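Local atomic coordinates of BtGH115A (Bacteroides thetaiotaomicron, PDB entry 5BY3), a protein that acts as a family GH115 4-O-methyl-alpha-glucuronidase with specificity for decorated arabinogalactans. Residues Ala650-Gly655 against Leu678-Gly683; Thr687-Val692 against Lys744-Val749; Asp693-Pro698 against Leu768-Leu773; Pro701-Lys706 against Leu762-Ile767; Ser712-Glu717 against Lys753-Val758. One frame throughout, in Å; residues are numbered along the deposited sequence.

How the contacts relate
All five contacts lie in the C-terminal domain of the chain, an antiparallel beta-sandwich. Contacts 2 and 3 share strand 689-696, which lies between strands 741-748 and 766-772 in one sheet. Contacts 1 and 5 belong to the facing sheet, where strands 677-682 and 755-761 are neighbours. The centres of contacts 1 and 5 are about 11 Å apart, as are those of contacts 2 and 5. Contact 1 closes first along the chain, while the segments of contacts 2 and 3 alternate. Contact 4 is nested inside contact 3 and encloses contact 5. It lies about 26 Å, centre to centre, from contact 2, at the end of the domain that meets helix 411-423.

Contact 1 of 5, residues Ala650-Gly655 against Leu678-Gly683; sequences AEAKKG and LTFSFG
Lys653 lays its side chain along Thr679 and Ser681 of strand 677-682. Its CB is 4.1 Å from Thr679 O. CG is anti to the carbonyl carbon (chi1 -46°), which carries the chain toward Ser681, and it passes 3.7 Å from Ser681 OG. CD stays near the same oxygen. A bend at chi2 then brings CE back to 3.2 Å from Ser681 OG. NZ ends 4.0 Å from Ser681 OG, too far for a bond. The backbone is held more firmly. Lys653 N donates to Thr679 O at 3.0 Å, almost in line with the carbonyl. Thr679 N gives a weak bond to Lys654 O. Ala652 CB sits over one face of the Phe680 ring, 4.3 Å from its centroid, a CH-pi contact. The same methyl touches Leu678 CG. Gly655 has backbone angles that call for glycine, and a CB there would run into Leu678 CD1. The loop 650-655, between strands 646-647 and 658-659, thus lies along the outer edge of strand 677-682. The other edge of that strand pairs with strand 755-761, while Leu678 and Phe680 pack on Leu768 of strand 766-772 in the facing sheet.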
# COMPACT_ATOMS: atom_id res chain seq x y z
N ALA A 650 15.57 -6.69 -22.77
CA ALA A 650 15.08 -7.36 -23.99
C ALA A 650 15.87 -6.99 -25.25
O ALA A 650 15.69 -7.63 -26.30
CB ALA A 650 13.59 -7.10 -24.19
N GLU A 651 16.74 -5.98 -25.16
CA GLU A 651 17.72 -5.68 -26.21
C GLU A 651 18.76 -6.80 -26.30
O GLU A 651 19.53 -6.86 -27.26
CB GLU A 651 18.39 -4.32 -26.00
CG GLU A 651 17.44 -3.14 -26.13
CD GLU A 651 18.09 -1.83 -26.59
OE1 GLU A 651 19.10 -1.37 -25.99
OE2 GLU A 651 17.58 -1.22 -27.56
N ALA A 652 18.77 -7.69 -25.31
CA ALA A 652 19.63 -8.87 -25.31
C ALA A 652 19.39 -9.73 -26.54
O ALA A 652 18.27 -9.81 -27.05
CB ALA A 652 19.37 -9.68 -24.06
N LYS A 653 20.45 -10.37 -27.03
CA LYS A 653 20.32 -11.42 -28.04
C LYS A 653 19.89 -12.68 -27.28
O LYS A 653 18.74 -12.76 -26.84
CB LYS A 653 21.64 -11.63 -28.82
CG LYS A 653 22.35 -10.37 -29.32
CD LYS A 653 21.47 -9.42 -30.14
CE LYS A 653 22.32 -8.38 -30.84
NZ LYS A 653 21.68 -7.04 -30.87
N LYS A 654 20.81 -13.63 -27.08
CA LYS A 654 20.57 -14.82 -26.23
C LYS A 654 20.07 -14.48 -24.80
O LYS A 654 20.47 -13.49 -24.19
CB LYS A 654 21.82 -15.71 -26.16
CG LYS A 654 21.52 -17.19 -26.00
CD LYS A 654 22.76 -18.07 -26.09
CE LYS A 654 23.35 -18.34 -24.71
NZ LYS A 654 23.81 -19.74 -24.55
N GLY A 655 19.17 -15.32 -24.31
CA GLY A 655 18.65 -15.20 -22.96
C GLY A 655 17.17 -14.86 -22.90
O GLY A 655 16.65 -14.09 -23.72
N LEU A 678 21.35 -13.41 -19.55
CA LEU A 678 21.23 -12.51 -20.69
C LEU A 678 22.61 -12.21 -21.31
O LEU A 678 23.65 -12.17 -20.61
CB LEU A 678 20.55 -11.22 -20.26
CG LEU A 678 19.03 -11.12 -20.42
CD1 LEU A 678 18.28 -12.45 -20.29
CD2 LEU A 678 18.50 -10.03 -19.49
N THR A 679 22.61 -11.98 -22.62
CA THR A 679 23.81 -11.88 -23.42
C THR A 679 23.65 -10.59 -24.25
O THR A 679 22.70 -10.45 -25.03
CB THR A 679 23.95 -13.16 -24.28
OG1 THR A 679 24.06 -14.33 -23.44
CG2 THR A 679 25.14 -13.11 -25.27
N PHE A 680 24.54 -9.61 -24.03
CA PHE A 680 24.49 -8.32 -24.76
C PHE A 680 25.69 -8.19 -25.66
O PHE A 680 26.79 -8.61 -25.29
CB PHE A 680 24.47 -7.12 -23.81
CG PHE A 680 23.27 -7.08 -22.92
CD1 PHE A 680 23.26 -7.78 -21.72
CD2 PHE A 680 22.15 -6.37 -23.30
CE1 PHE A 680 22.14 -7.77 -20.91
CE2 PHE A 680 21.04 -6.35 -22.49
CZ PHE A 680 21.03 -7.04 -21.30
N SER A 681 25.50 -7.60 -26.83
CA SER A 681 26.59 -7.50 -27.79
C SER A 681 26.82 -6.08 -28.32
O SER A 681 25.88 -5.25 -28.44
CB SER A 681 26.42 -8.51 -28.94
OG SER A 681 25.31 -8.16 -29.75
N PHE A 682 28.08 -5.82 -28.64
CA PHE A 682 28.50 -4.50 -29.04
C PHE A 682 29.79 -4.58 -29.83
O PHE A 682 30.53 -5.59 -29.75
CB PHE A 682 28.64 -3.57 -27.82
CG PHE A 682 29.66 -4.03 -26.80
CD1 PHE A 682 29.36 -5.06 -25.91
CD2 PHE A 682 30.91 -3.44 -26.75
CE1 PHE A 682 30.31 -5.50 -24.98
CE2 PHE A 682 31.86 -3.87 -25.82
CZ PHE A 682 31.55 -4.90 -24.93
N GLY A 683 30.05 -3.50 -30.56
CA GLY A 683 31.08 -3.48 -31.57
C GLY A 683 32.43 -3.00 -31.11
O GLY A 683 32.86 -3.23 -29.96

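Contact 2 of 5, residues Thr687-Val692 against Lys744-Val749; sequences TDSVEV and KIVLPV
The carboxylate of Glu691 is the main flat group here, and the aliphatic chain of Lys744 passes over one face of it, at the OE2 end. Lys744 CE is 3.4 Å from Glu691 OE2, and CD is equally near. The charged ends do not meet: Lys744 NZ stays 4.8 Å from Glu691 OE2. The firm partner of the carboxylate is Arg641, which forms a salt bridge with OE1. These residues belong to an antiparallel strand pair, 689-692 with 744-748, in one sheet of the domain's beta-sandwich. Two hydrogen-bonded pairs hold it. Val690 and Leu747 exchange both backbone bonds, and so do Val692 and Ile745. Between them, Glu691 and Val746 form a non-hydrogen-bonded pair, and Glu691 CG rests on Val746 CG2. Glu691 and Val746 share one face of the sheet. Val690, Val692, Ile745 and Leu747 share the other, which packs on the facing sheet: Val692 and Leu747 both touch Leu757 of strand 755-761. On this side Val690 and Leu747 run alongside each other, with Val690 CG1 4.1 Å from Leu747 CB. Val692 CB meets Ile745 CG2 at 3.6 Å. That methyl stands between the backbone N and the carbonyl carbon of Ile745, which turns it to the Val692 strand. Past Pro748 the pairing weakens. Val749 N makes only a long, weak bond to Asp688 O, and Val749 CG2 also comes to 3.4 Å from Asp688 O.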
# COMPACT_ATOMS: atom_id res chain seq x y z
N THR A 687 40.07 2.74 -26.57
CA THR A 687 40.46 2.56 -25.15
C THR A 687 40.70 1.13 -24.61
O THR A 687 40.11 0.14 -25.06
CB THR A 687 39.52 3.33 -24.16
OG1 THR A 687 38.46 2.46 -23.71
CG2 THR A 687 38.97 4.66 -24.77
N ASP A 688 41.56 1.08 -23.59
CA ASP A 688 42.04 -0.13 -22.92
C ASP A 688 40.92 -1.00 -22.29
O ASP A 688 40.93 -2.24 -22.39
CB ASP A 688 43.08 0.33 -21.86
CG ASP A 688 43.77 -0.83 -21.10
OD1 ASP A 688 43.78 -1.99 -21.56
OD2 ASP A 688 44.34 -0.55 -20.01
N SER A 689 39.94 -0.34 -21.68
CA SER A 689 39.01 -0.98 -20.75
C SER A 689 37.59 -0.51 -20.99
O SER A 689 37.36 0.42 -21.78
CB SER A 689 39.42 -0.66 -19.30
OG SER A 689 40.48 -1.50 -18.85
N VAL A 690 36.64 -1.16 -20.31
CA VAL A 690 35.19 -0.83 -20.34
C VAL A 690 34.62 -0.76 -18.92
O VAL A 690 34.91 -1.62 -18.08
CB VAL A 690 34.37 -1.83 -21.22
CG1 VAL A 690 34.49 -3.28 -20.73
CG2 VAL A 690 32.91 -1.41 -21.32
N GLU A 691 33.81 0.28 -18.66
CA GLU A 691 33.10 0.40 -17.37
C GLU A 691 31.68 -0.12 -17.51
O GLU A 691 30.86 0.50 -18.16
CB GLU A 691 33.10 1.85 -16.84
CG GLU A 691 32.73 1.98 -15.36
CD GLU A 691 32.24 3.37 -14.98
OE1 GLU A 691 33.05 4.32 -14.90
OE2 GLU A 691 31.02 3.53 -14.76
N VAL A 692 31.39 -1.26 -16.91
CA VAL A 692 30.04 -1.81 -16.98
C VAL A 692 29.20 -1.36 -15.80
O VAL A 692 29.57 -1.62 -14.66
CB VAL A 692 30.07 -3.35 -17.12
CG1 VAL A 692 28.65 -3.92 -17.27
CG2 VAL A 692 30.94 -3.72 -18.30
N LYS A 744 28.91 -1.03 -10.56
CA LYS A 744 29.90 -0.72 -11.58
C LYS A 744 31.03 -1.74 -11.56
O LYS A 744 31.48 -2.19 -10.49
CB LYS A 744 30.45 0.68 -11.36
CG LYS A 744 29.39 1.75 -11.52
CD LYS A 744 29.98 3.16 -11.55
CE LYS A 744 29.00 4.16 -12.15
NZ LYS A 744 27.78 4.30 -11.32
N ILE A 745 31.47 -2.11 -12.75
CA ILE A 745 32.65 -2.96 -12.90
C ILE A 745 33.51 -2.49 -14.06
O ILE A 745 33.01 -2.06 -15.11
CB ILE A 745 32.28 -4.47 -12.97
CG1 ILE A 745 33.52 -5.33 -12.73
CG2 ILE A 745 31.61 -4.84 -14.28
CD1 ILE A 745 33.19 -6.71 -12.19
N VAL A 746 34.82 -2.55 -13.84
CA VAL A 746 35.79 -2.28 -14.89
C VAL A 746 36.39 -3.62 -15.36
O VAL A 746 36.81 -4.47 -14.54
CB VAL A 746 36.84 -1.23 -14.43
CG1 VAL A 746 38.13 -1.30 -15.24
CG2 VAL A 746 36.23 0.17 -14.49
N LEU A 747 36.35 -3.81 -16.68
CA LEU A 747 36.89 -5.02 -17.32
C LEU A 747 37.85 -4.68 -18.45
O LEU A 747 37.68 -3.65 -19.12
CB LEU A 747 35.78 -5.94 -17.84
CG LEU A 747 34.63 -6.44 -16.94
CD1 LEU A 747 33.49 -6.98 -17.83
CD2 LEU A 747 35.08 -7.46 -15.90
N PRO A 748 38.89 -5.53 -18.65
CA PRO A 748 39.75 -5.35 -19.81
C PRO A 748 39.10 -5.89 -21.07
O PRO A 748 38.56 -7.00 -21.03
CB PRO A 748 40.98 -6.19 -19.46
CG PRO A 748 40.49 -7.24 -18.51
CD PRO A 748 39.36 -6.62 -17.75
N VAL A 749 39.10 -5.12 -22.16
CA VAL A 749 38.82 -5.67 -23.50
C VAL A 749 40.03 -6.49 -23.99
O VAL A 749 41.13 -6.35 -23.44
CB VAL A 749 38.44 -4.59 -24.56
CG1 VAL A 749 37.38 -3.64 -24.02
CG2 VAL A 749 39.66 -3.82 -25.08

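Contact 3 of 5, residues Asp693-Pro698 against Leu768-Leu773; sequences DIRLLP and LDQVML. With SO4 (sulfate ion), chain B.
Two residues, Asp769 and Gln770, stand across from the single Arg695, a classic beta bulge in the antiparallel pairing of strands 693-696 and 768-772. Arg695 O takes two backbone donors from the same face of its carbonyl plane: Asp769 N at 2.8 Å and Gln770 N at 3.1 Å. The register shifts by one residue here, and Leu696 pairs with Leu768. Toward the other end the pairing is regular, and Asp693 and Met772 exchange both backbone bonds. The Arg695 side chain leaves the sheet and turns back at chi2 (-17°, nearly eclipsed) to reach Asp693. Its NE meets Asp693 OD1 at 2.8 Å in a salt bridge. The aspartate oxygen lies in the guanidinium plane, but the donor comes from above the carboxylate plane. A second bond, NH2 to Asp693 OD2, is weak. A sulfate, probably from the crystallisation liquor, lies at the guanidinium edge, with its O1 2.6 Å from Arg695 NH2. Selenomethionine Met772 sets its CE over one guanidinium face. Gln740 binds Arg695 NH1, Gln770 OE1 and Asp769 OD2, tying both sides of the bulge together. A leucine in place of Arg695 would probably deprive the Asp693 carboxylate of its salt-bridge partner and Gln740 of one of its donors. On the opposite face of the sheet, Ile694 CG2 meets Leu768 CD1 at 3.7 Å. Both residues point to the facing sheet, where Ile694 packs on Phe709 and Val711. This is a classic bulge in an antiparallel sheet of the beta-sandwich.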
# COMPACT_ATOMS: atom_id res chain seq x y z
N ASP A 693 28.08 -0.70 -16.09
CA ASP A 693 27.20 -0.03 -15.12
C ASP A 693 25.86 -0.76 -15.16
O ASP A 693 25.13 -0.66 -16.13
CB ASP A 693 27.06 1.44 -15.56
CG ASP A 693 26.36 2.33 -14.53
OD1 ASP A 693 25.79 1.80 -13.54
OD2 ASP A 693 26.34 3.58 -14.74
N ILE A 694 25.58 -1.52 -14.12
CA ILE A 694 24.43 -2.42 -14.08
C ILE A 694 23.45 -1.92 -13.02
O ILE A 694 23.84 -1.65 -11.88
CB ILE A 694 24.85 -3.88 -13.76
CG1 ILE A 694 25.86 -4.37 -14.79
CG2 ILE A 694 23.64 -4.81 -13.75
CD1 ILE A 694 26.55 -5.66 -14.39
N ARG A 695 22.20 -1.76 -13.42
CA ARG A 695 21.18 -1.19 -12.58
C ARG A 695 20.12 -2.27 -12.38
O ARG A 695 19.64 -2.89 -13.34
CB ARG A 695 20.54 0.01 -13.26
CG ARG A 695 21.26 1.37 -13.37
CD ARG A 695 22.44 1.66 -12.47
NE ARG A 695 23.21 2.84 -12.92
CZ ARG A 695 22.79 4.11 -12.89
NH1 ARG A 695 21.57 4.45 -12.46
NH2 ARG A 695 23.61 5.08 -13.31
N LEU A 696 19.77 -2.51 -11.12
CA LEU A 696 18.85 -3.57 -10.76
C LEU A 696 17.82 -3.04 -9.79
O LEU A 696 18.00 -2.00 -9.17
CB LEU A 696 19.57 -4.77 -10.13
CG LEU A 696 20.79 -5.36 -10.84
CD1 LEU A 696 22.06 -4.95 -10.09
CD2 LEU A 696 20.62 -6.87 -10.90
N LEU A 697 16.71 -3.77 -9.67
CA LEU A 697 15.70 -3.44 -8.68
C LEU A 697 16.37 -3.68 -7.33
O LEU A 697 16.94 -4.77 -7.14
CB LEU A 697 14.46 -4.32 -8.84
CG LEU A 697 13.21 -3.91 -8.05
CD1 LEU A 697 12.67 -2.59 -8.57
CD2 LEU A 697 12.15 -5.02 -8.05
N PRO A 698 16.35 -2.67 -6.42
CA PRO A 698 16.97 -2.87 -5.11
C PRO A 698 16.09 -3.74 -4.17
O PRO A 698 15.94 -3.43 -2.98
CB PRO A 698 17.10 -1.46 -4.57
CG PRO A 698 15.88 -0.75 -5.13
CD PRO A 698 15.57 -1.41 -6.46
N LEU A 768 16.78 -7.18 -13.48
CA LEU A 768 17.59 -6.23 -14.22
C LEU A 768 16.74 -5.07 -14.71
O LEU A 768 15.63 -5.26 -15.19
CB LEU A 768 18.31 -6.92 -15.40
CG LEU A 768 19.25 -6.03 -16.24
CD1 LEU A 768 20.51 -5.59 -15.50
CD2 LEU A 768 19.61 -6.69 -17.57
N ASP A 769 17.30 -3.87 -14.60
CA ASP A 769 16.65 -2.62 -15.04
C ASP A 769 17.42 -2.03 -16.20
O ASP A 769 16.88 -1.92 -17.27
CB ASP A 769 16.55 -1.60 -13.88
CG ASP A 769 15.42 -0.61 -14.08
OD1 ASP A 769 14.56 -0.91 -14.90
OD2 ASP A 769 15.34 0.45 -13.40
N GLN A 770 18.67 -1.63 -15.99
CA GLN A 770 19.47 -1.01 -17.06
C GLN A 770 20.88 -1.55 -17.09
O GLN A 770 21.36 -2.12 -16.11
CB GLN A 770 19.52 0.49 -16.90
CG GLN A 770 18.15 1.14 -16.99
CD GLN A 770 18.15 2.62 -16.62
OE1 GLN A 770 18.49 2.99 -15.50
NE2 GLN A 770 17.78 3.46 -17.57
N VAL A 771 21.54 -1.39 -18.23
CA VAL A 771 22.96 -1.64 -18.39
C VAL A 771 23.51 -0.47 -19.24
O VAL A 771 22.92 -0.13 -20.28
CB VAL A 771 23.25 -2.98 -19.11
CG1 VAL A 771 24.75 -3.18 -19.24
CG2 VAL A 771 22.65 -4.18 -18.36
N MSE A 772 24.62 0.14 -18.80
CA MSE A 772 25.36 1.12 -19.63
C MSE A 772 26.83 0.74 -19.79
O MSE A 772 27.37 -0.05 -19.02
CB MSE A 772 25.18 2.53 -19.11
CG MSE A 772 23.73 2.98 -19.25
SE MSE A 772 22.76 2.62 -17.57
CE MSE A 772 21.82 4.33 -17.32
N LEU A 773 27.50 1.31 -20.79
CA LEU A 773 28.86 0.86 -21.14
C LEU A 773 30.08 1.76 -20.86
O LEU A 773 30.99 1.29 -20.20
CB LEU A 773 28.92 0.06 -22.46
CG LEU A 773 29.26 -1.44 -22.30
CD1 LEU A 773 28.56 -2.21 -21.19
CD2 LEU A 773 29.08 -2.19 -23.60
S SO4 B . 22.18 8.76 -12.33
O1 SO4 B . 22.77 7.40 -12.40
O2 SO4 B . 23.22 9.77 -11.99
O3 SO4 B . 21.55 9.10 -13.63
O4 SO4 B . 21.17 8.77 -11.25

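Contact 4 of 5, residues Pro701-Lys706 against Leu762-Ile767; sequences PVHGDK and LDEGVI
Gly765 sits at the centre of an inverse gamma turn (phi -89°, psi 65°), closed by a bond from Val766 N to Glu764 O, and Val702 packs against it. Val702 CG2 comes 3.6 Å from Gly765 N. A CB on Gly765 would collide with that methyl, so the absence of a side chain lets the two loops approach. Val702 CB also rests 4.1 Å from Glu764 CB. Farther out, the Glu764 side chain reaches the edge of the His703 ring. His703 ND1 donates a weak but straight bond to Glu764 OE1, 3.4 Å long, and the oxygen lies near the ring plane. The carboxylate is turned 65° from the ring, while Val702 CG1 lies over one ring face. With an alanine at Glu764, His703 ND1 would probably lose this weak acceptor and the ring could turn more easily. At the other end, Lys706 CB lies 3.8 Å from Asp763 OD2. The charged ends are engaged elsewhere: Asp763 OD2 makes a salt bridge with Arg708, and Lys706 NZ one with Glu724. Val702 also touches Gln420 of helix 411-423, within the glycoside hydrolase part of the chain. The contact thus joins two loops at one end of the beta-sandwich, where that domain meets the TIM-barrel region.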
# COMPACT_ATOMS: atom_id res chain seq x y z
N PRO A 701 16.74 -10.42 -0.86
CA PRO A 701 16.80 -11.88 -1.20
C PRO A 701 15.49 -12.64 -0.99
O PRO A 701 14.77 -12.37 -0.02
CB PRO A 701 17.89 -12.44 -0.25
CG PRO A 701 18.74 -11.25 0.09
CD PRO A 701 17.80 -10.05 0.11
N VAL A 702 15.15 -13.54 -1.90
CA VAL A 702 13.88 -14.29 -1.75
C VAL A 702 14.07 -15.55 -0.92
O VAL A 702 13.17 -15.97 -0.20
CB VAL A 702 13.24 -14.64 -3.10
CG1 VAL A 702 11.85 -15.24 -2.89
CG2 VAL A 702 13.18 -13.41 -4.01
N HIS A 703 15.25 -16.15 -1.06
CA HIS A 703 15.67 -17.27 -0.21
C HIS A 703 17.15 -17.19 0.01
O HIS A 703 17.95 -17.05 -0.93
CB HIS A 703 15.31 -18.62 -0.81
CG HIS A 703 13.84 -18.86 -0.90
ND1 HIS A 703 13.21 -19.10 -2.10
CD2 HIS A 703 12.88 -18.88 0.05
CE1 HIS A 703 11.92 -19.27 -1.89
NE2 HIS A 703 11.69 -19.13 -0.59
N GLY A 704 17.50 -17.31 1.28
CA GLY A 704 18.84 -17.12 1.70
C GLY A 704 18.98 -15.66 1.95
O GLY A 704 17.99 -14.96 2.21
N ASP A 705 20.22 -15.22 1.85
CA ASP A 705 20.66 -13.89 2.27
C ASP A 705 21.46 -13.31 1.12
O ASP A 705 22.20 -12.36 1.29
CB ASP A 705 21.52 -14.03 3.55
CG ASP A 705 20.92 -15.04 4.57
OD1 ASP A 705 19.74 -14.86 4.98
OD2 ASP A 705 21.64 -16.01 4.95
N LYS A 706 21.32 -13.86 -0.08
CA LYS A 706 22.32 -13.53 -1.08
C LYS A 706 22.14 -12.54 -2.22
O LYS A 706 22.91 -11.61 -2.27
CB LYS A 706 23.19 -14.74 -1.42
CG LYS A 706 24.33 -14.92 -0.42
CD LYS A 706 25.56 -14.08 -0.79
CE LYS A 706 25.70 -12.79 0.01
NZ LYS A 706 26.95 -12.05 -0.32
N LEU A 762 22.53 -15.85 -10.27
CA LEU A 762 22.84 -16.93 -9.32
C LEU A 762 21.78 -17.19 -8.25
O LEU A 762 21.72 -18.29 -7.70
CB LEU A 762 24.19 -16.66 -8.63
CG LEU A 762 25.47 -17.30 -9.19
CD1 LEU A 762 25.50 -17.41 -10.72
CD2 LEU A 762 26.68 -16.52 -8.68
N ASP A 763 20.97 -16.18 -7.95
CA ASP A 763 19.92 -16.30 -6.94
C ASP A 763 18.56 -16.01 -7.52
O ASP A 763 18.46 -15.57 -8.68
CB ASP A 763 20.23 -15.42 -5.73
CG ASP A 763 21.54 -15.80 -5.06
OD1 ASP A 763 21.61 -16.90 -4.46
OD2 ASP A 763 22.50 -15.01 -5.16
N GLU A 764 17.53 -16.27 -6.71
CA GLU A 764 16.14 -16.21 -7.12
C GLU A 764 15.68 -14.85 -7.72
O GLU A 764 15.65 -14.72 -8.97
CB GLU A 764 15.22 -16.70 -6.00
CG GLU A 764 13.92 -17.31 -6.52
CD GLU A 764 13.46 -18.52 -5.72
OE1 GLU A 764 14.31 -19.30 -5.26
OE2 GLU A 764 12.23 -18.70 -5.56
N GLY A 765 15.35 -13.86 -6.89
CA GLY A 765 14.61 -12.68 -7.38
C GLY A 765 15.46 -11.53 -7.90
O GLY A 765 15.46 -10.43 -7.30
N VAL A 766 16.18 -11.79 -9.00
CA VAL A 766 17.16 -10.87 -9.60
C VAL A 766 16.47 -10.14 -10.72
O VAL A 766 16.00 -10.77 -11.69
CB VAL A 766 18.34 -11.63 -10.22
CG1 VAL A 766 19.25 -10.72 -11.05
CG2 VAL A 766 19.13 -12.36 -9.14
N ILE A 767 16.37 -8.81 -10.60
CA ILE A 767 15.60 -8.11 -11.61
C ILE A 767 16.45 -7.02 -12.19
O ILE A 767 16.81 -6.06 -11.48
CB ILE A 767 14.27 -7.57 -11.06
CG1 ILE A 767 13.36 -8.73 -10.68
CG2 ILE A 767 13.55 -6.73 -12.09
CD1 ILE A 767 12.67 -8.50 -9.36

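Contact 5 of 5, residues Ser712-Glu717 against Lys753-Val758; sequences SLDGAE and KSHQLV
Asp714 OD2 accepts a 2.8 Å bond from His755 ND1, and the other oxygen of the carboxylate grips the backbone beside it. OD2 uses its syn lone pair, and the carboxylate lies nearly coplanar with the imidazole, 17° apart. Asp714 OD1 receives Gln756 N, also at 2.8 Å and nearly along its C-O axis. CG of Asp714 stands anti to the carbonyl carbon (chi1 -58°), and from there the carboxylate spans both donors. Asp714 N in turn donates to Gln756 O at 2.9 Å. Asp714 therefore meets the backbone of Gln756 with its own N and with its side chain. Two residues earlier, Ser712 and Val758 form a hydrogen-bonded antiparallel pair. Between it and Asp714, Leu713 and Leu757 form a non-hydrogen-bonded pair, with Leu713 CB 4.4 Å from Leu757 CD1. Both leucines pack on Leu747 of the facing sheet. Strand 708-713 ends in a type I' turn from Leu713 to Ala716, with Asp714 and Gly715 at positive phi. The His755 ring also meets Phe682 of strand 677-682. The bond to OD2 places a proton on His755 ND1 and fixes the rotation of the ring. The nearby carboxylate would probably stabilise positive charge on the imidazole, and its two bonds carry the strand pairing on into the turn.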
# COMPACT_ATOMS: atom_id res chain seq x y z
N SER A 712 30.47 -11.54 -17.49
CA SER A 712 31.57 -12.11 -18.29
C SER A 712 31.66 -11.48 -19.66
O SER A 712 30.72 -11.60 -20.47
CB SER A 712 31.48 -13.65 -18.39
OG SER A 712 32.58 -14.18 -19.10
N LEU A 713 32.77 -10.78 -19.88
CA LEU A 713 33.13 -10.22 -21.18
C LEU A 713 33.94 -11.23 -22.00
O LEU A 713 35.09 -11.56 -21.66
CB LEU A 713 33.91 -8.91 -21.01
CG LEU A 713 34.31 -8.25 -22.34
CD1 LEU A 713 33.44 -7.07 -22.71
CD2 LEU A 713 35.78 -7.85 -22.34
N ASP A 714 33.32 -11.71 -23.07
CA ASP A 714 33.94 -12.60 -24.07
C ASP A 714 34.44 -13.90 -23.45
O ASP A 714 35.61 -14.25 -23.59
CB ASP A 714 35.04 -11.85 -24.84
CG ASP A 714 34.50 -10.63 -25.54
OD1 ASP A 714 33.29 -10.65 -25.86
OD2 ASP A 714 35.25 -9.65 -25.76
N GLY A 715 33.54 -14.59 -22.75
CA GLY A 715 33.83 -15.91 -22.17
C GLY A 715 34.73 -15.95 -20.95
O GLY A 715 34.91 -17.04 -20.37
N ALA A 716 35.22 -14.78 -20.52
CA ALA A 716 36.42 -14.64 -19.67
C ALA A 716 36.37 -15.04 -18.18
O ALA A 716 37.11 -14.47 -17.37
CB ALA A 716 36.96 -13.22 -19.81
N GLU A 717 35.57 -16.04 -17.84
CA GLU A 717 35.43 -16.52 -16.44
C GLU A 717 34.66 -15.50 -15.60
O GLU A 717 35.19 -14.43 -15.26
CB GLU A 717 36.76 -16.96 -15.78
CG GLU A 717 36.61 -17.86 -14.53
CD GLU A 717 36.14 -19.32 -14.80
OE1 GLU A 717 36.16 -19.81 -15.96
OE2 GLU A 717 35.75 -20.01 -13.82
N LYS A 753 36.88 -6.32 -31.83
CA LYS A 753 35.92 -5.79 -32.87
C LYS A 753 34.43 -6.22 -32.66
O LYS A 753 33.50 -5.48 -33.03
CB LYS A 753 36.39 -6.07 -34.32
CG LYS A 753 35.92 -5.08 -35.37
CD LYS A 753 36.71 -5.21 -36.67
CE LYS A 753 36.68 -3.92 -37.48
NZ LYS A 753 35.40 -3.14 -37.35
N SER A 754 34.24 -7.41 -32.09
CA SER A 754 32.92 -7.92 -31.71
C SER A 754 33.03 -8.49 -30.31
O SER A 754 33.84 -9.40 -30.09
CB SER A 754 32.46 -9.03 -32.67
OG SER A 754 31.37 -9.80 -32.15
N HIS A 755 32.22 -7.97 -29.37
CA HIS A 755 32.19 -8.49 -27.98
C HIS A 755 30.80 -8.87 -27.53
O HIS A 755 29.80 -8.30 -27.98
CB HIS A 755 32.73 -7.49 -26.96
CG HIS A 755 33.96 -6.78 -27.40
ND1 HIS A 755 35.22 -7.29 -27.20
CD2 HIS A 755 34.12 -5.59 -28.03
CE1 HIS A 755 36.11 -6.44 -27.69
NE2 HIS A 755 35.47 -5.41 -28.20
N GLN A 756 30.76 -9.80 -26.58
CA GLN A 756 29.56 -10.16 -25.85
C GLN A 756 29.73 -10.08 -24.32
O GLN A 756 30.74 -10.55 -23.78
CB GLN A 756 29.11 -11.56 -26.27
CG GLN A 756 28.38 -11.59 -27.60
CD GLN A 756 28.25 -12.99 -28.15
OE1 GLN A 756 27.99 -13.95 -27.41
NE2 GLN A 756 28.41 -13.11 -29.46
N LEU A 757 28.73 -9.51 -23.64
CA LEU A 757 28.69 -9.40 -22.19
C LEU A 757 27.58 -10.29 -21.67
O LEU A 757 26.42 -10.07 -21.98
CB LEU A 757 28.42 -7.95 -21.76
CG LEU A 757 28.52 -7.68 -20.24
CD1 LEU A 757 29.96 -7.45 -19.80
CD2 LEU A 757 27.65 -6.50 -19.85
N VAL A 758 27.95 -11.28 -20.86
CA VAL A 758 26.96 -12.20 -20.30
C VAL A 758 26.71 -11.93 -18.81
O VAL A 758 27.63 -12.04 -17.97
CB VAL A 758 27.33 -13.67 -20.62
CG1 VAL A 758 26.49 -14.67 -19.83
CG2 VAL A 758 27.19 -13.93 -22.12